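Local coordinates for protein putative hydrolase (Bacteroides ovatus, PDB 4HBS) that is a putative hydrolase built as a five-bladed beta-propeller, probably related to the beta-fructosidase-like glycosidases, with no reaction or substrate yet assigned, at residues C379-F382 / W383-F386. Numbering follows the deposited sequence.
Sequences CSNF and WDNF. With GOL (glycerol), chain E.
N385 folds back onto F382 and grips its carbonyl oxygen twice, a worked example of a side chain reinforcing the turn it sits on. The backbone N of N385 reaches F382 O at 3.3 Å, from above the carbonyl plane. With CG beside the backbone N (chi1 -66°), the side chain is carried back to the same acceptor that the backbone N uses. Its CB rests 3.4 Å from F382 O, and CG lies near both that oxygen and the sulfur of C379. At the tip the amide divides its labour: OD1 lies 3.6 Å from C379 SG, whereas ND2 donates to F382 O at 2.9 Å through a bent bond (N-H...O angle 135°), arriving from the same face as the backbone donor. The ND2 atom also sits over one face of the F382 ring, toward its rim, and gives a weak 3.4 Å bond to O1 of a glycerol, probably from the crystallisation liquor, which also binds C379 O. Without this amide, as with an alanine here, F382 O is likely to keep the backbone donor but lose its second, and the F382 ring the ND2 over its face. Farther round, CE2 of F382 meets the edge of the F386 ring at CE1, 3.6 Å away, the two planes inclined at 54°. Upstream, D384 N bonds to N381 O (3.2 Å), while a water links D384 OD2 to N381 N. N381 CB lies over the six-membered ring of W383, a CH-pi contact holding for one of two modelled conformers of that indole. R89 meets N385 O, and F94 packs edge-to-face with F382. Successive i-to-i+3 bonds, the last from F386 N to W383 O, mark this as a short 3-10 turn in the connection between strands 371-377 and 399-403, neighbours in the propeller blade that unites N- and C-terminal strands.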
loop_
_atom_site.group_PDB
_atom_site.type_symbol
_atom_site.label_atom_id
_atom_site.label_comp_id
_atom_site.label_asym_id
_atom_site.label_seq_id
_atom_site.Cartn_x
_atom_site.Cartn_y
_atom_site.Cartn_z
ATOM N N CYS A 379 -14.718 9.191 -2.902
ATOM C CA CYS A 379 -15.804 10.026 -3.453
ATOM C C CYS A 379 -15.740 11.363 -2.686
ATOM O O CYS A 379 -15.233 11.389 -1.557
ATOM C CB CYS A 379 -17.168 9.353 -3.372
ATOM S SG CYS A 379 -17.625 8.788 -1.729
ATOM N N SER A 380 -16.126 12.479 -3.328
ATOM C CA SER A 380 -16.008 13.824 -2.718
ATOM C C SER A 380 -16.675 13.916 -1.355
ATOM O O SER A 380 -16.061 14.389 -0.395
ATOM C CB SER A 380 -16.601 14.891 -3.631
ATOM O OG SER A 380 -16.087 14.800 -4.952
ATOM N N ASN A 381 -17.911 13.421 -1.263
ATOM C CA ASN A 381 -18.700 13.471 -0.042
ATOM C C ASN A 381 -18.661 12.135 0.709
ATOM O O ASN A 381 -18.964 11.089 0.135
ATOM C CB ASN A 381 -20.107 13.858 -0.388
ATOM C CG ASN A 381 -20.213 15.157 -1.193
ATOM O OD1 ASN A 381 -20.644 15.154 -2.348
ATOM N ND2 ASN A 381 -19.765 16.295 -0.633
ATOM N N PHE A 382 -18.286 12.169 1.996
ATOM C CA PHE A 382 -18.120 10.952 2.796
ATOM C C PHE A 382 -19.395 10.139 2.962
ATOM O O PHE A 382 -19.306 8.912 3.074
ATOM C CB PHE A 382 -17.542 11.276 4.198
ATOM C CG PHE A 382 -17.098 10.054 4.989
ATOM C CD1 PHE A 382 -15.853 9.478 4.776
ATOM C CD2 PHE A 382 -17.953 9.445 5.893
ATOM C CE1 PHE A 382 -15.468 8.324 5.468
ATOM C CE2 PHE A 382 -17.562 8.298 6.596
ATOM C CZ PHE A 382 -16.318 7.758 6.395
ATOM N N TRP A 383 -20.581 10.810 2.966
ATOM C CA TRP A 383 -21.872 10.137 3.131
ATOM C C TRP A 383 -22.206 9.227 1.968
ATOM O O TRP A 383 -22.986 8.290 2.141
ATOM C CB TRP A 383 -23.025 11.149 3.332
ATOM C CG TRP A 383 -23.124 12.295 2.350
ATOM C CD1 TRP A 383 -23.968 12.393 1.278
ATOM C CD2 TRP A 383 -22.471 13.563 2.458
ATOM N NE1 TRP A 383 -23.832 13.622 0.680
ATOM C CE2 TRP A 383 -22.936 14.370 1.400
ATOM C CE3 TRP A 383 -21.518 14.089 3.333
ATOM C CZ2 TRP A 383 -22.460 15.665 1.191
ATOM C CZ3 TRP A 383 -21.050 15.364 3.118
ATOM C CH2 TRP A 383 -21.522 16.138 2.062
ATOM N N ASP A 384 -21.591 9.463 0.791
ATOM C CA ASP A 384 -21.866 8.676 -0.411
ATOM C C ASP A 384 -21.220 7.267 -0.338
ATOM O O ASP A 384 -21.446 6.462 -1.242
ATOM C CB ASP A 384 -21.464 9.434 -1.685
ATOM C CG ASP A 384 -22.375 10.621 -1.976
ATOM O OD1 ASP A 384 -23.575 10.549 -1.636
ATOM O OD2 ASP A 384 -21.904 11.591 -2.590
ATOM N N ASN A 385 -20.488 6.949 0.763
ATOM C CA ASN A 385 -19.967 5.623 1.056
ATOM C C ASN A 385 -21.059 4.765 1.713
ATOM O O ASN A 385 -20.768 3.625 2.036
ATOM C CB ASN A 385 -18.732 5.710 1.995
ATOM C CG ASN A 385 -17.541 6.383 1.360
ATOM O OD1 ASN A 385 -16.987 5.909 0.353
ATOM N ND2 ASN A 385 -17.112 7.501 1.923
ATOM N N PHE A 386 -22.318 5.302 1.915
ATOM C CA PHE A 386 -23.432 4.566 2.548
ATOM C C PHE A 386 -24.795 4.768 1.890
ATOM O O PHE A 386 -25.026 5.750 1.184
ATOM C CB PHE A 386 -23.614 5.037 4.005
ATOM C CG PHE A 386 -22.367 5.112 4.842
ATOM C CD1 PHE A 386 -21.546 6.232 4.793
ATOM C CD2 PHE A 386 -22.046 4.092 5.732
ATOM C CE1 PHE A 386 -20.395 6.306 5.563
ATOM C CE2 PHE A 386 -20.904 4.177 6.521
ATOM C CZ PHE A 386 -20.071 5.273 6.410
HETATM C C1 GOL E . -13.796 10.465 1.501
HETATM O O1 GOL E . -15.074 10.019 1.052
HETATM C C2 GOL E . -13.612 11.954 1.299
HETATM O O2 GOL E . -14.453 12.685 2.200
HETATM C C3 GOL E . -12.169 12.353 1.510
HETATM O O3 GOL E . -11.926 13.679 1.052
HETATM O O HOH W 1 -19.533 11.944 -3.682
#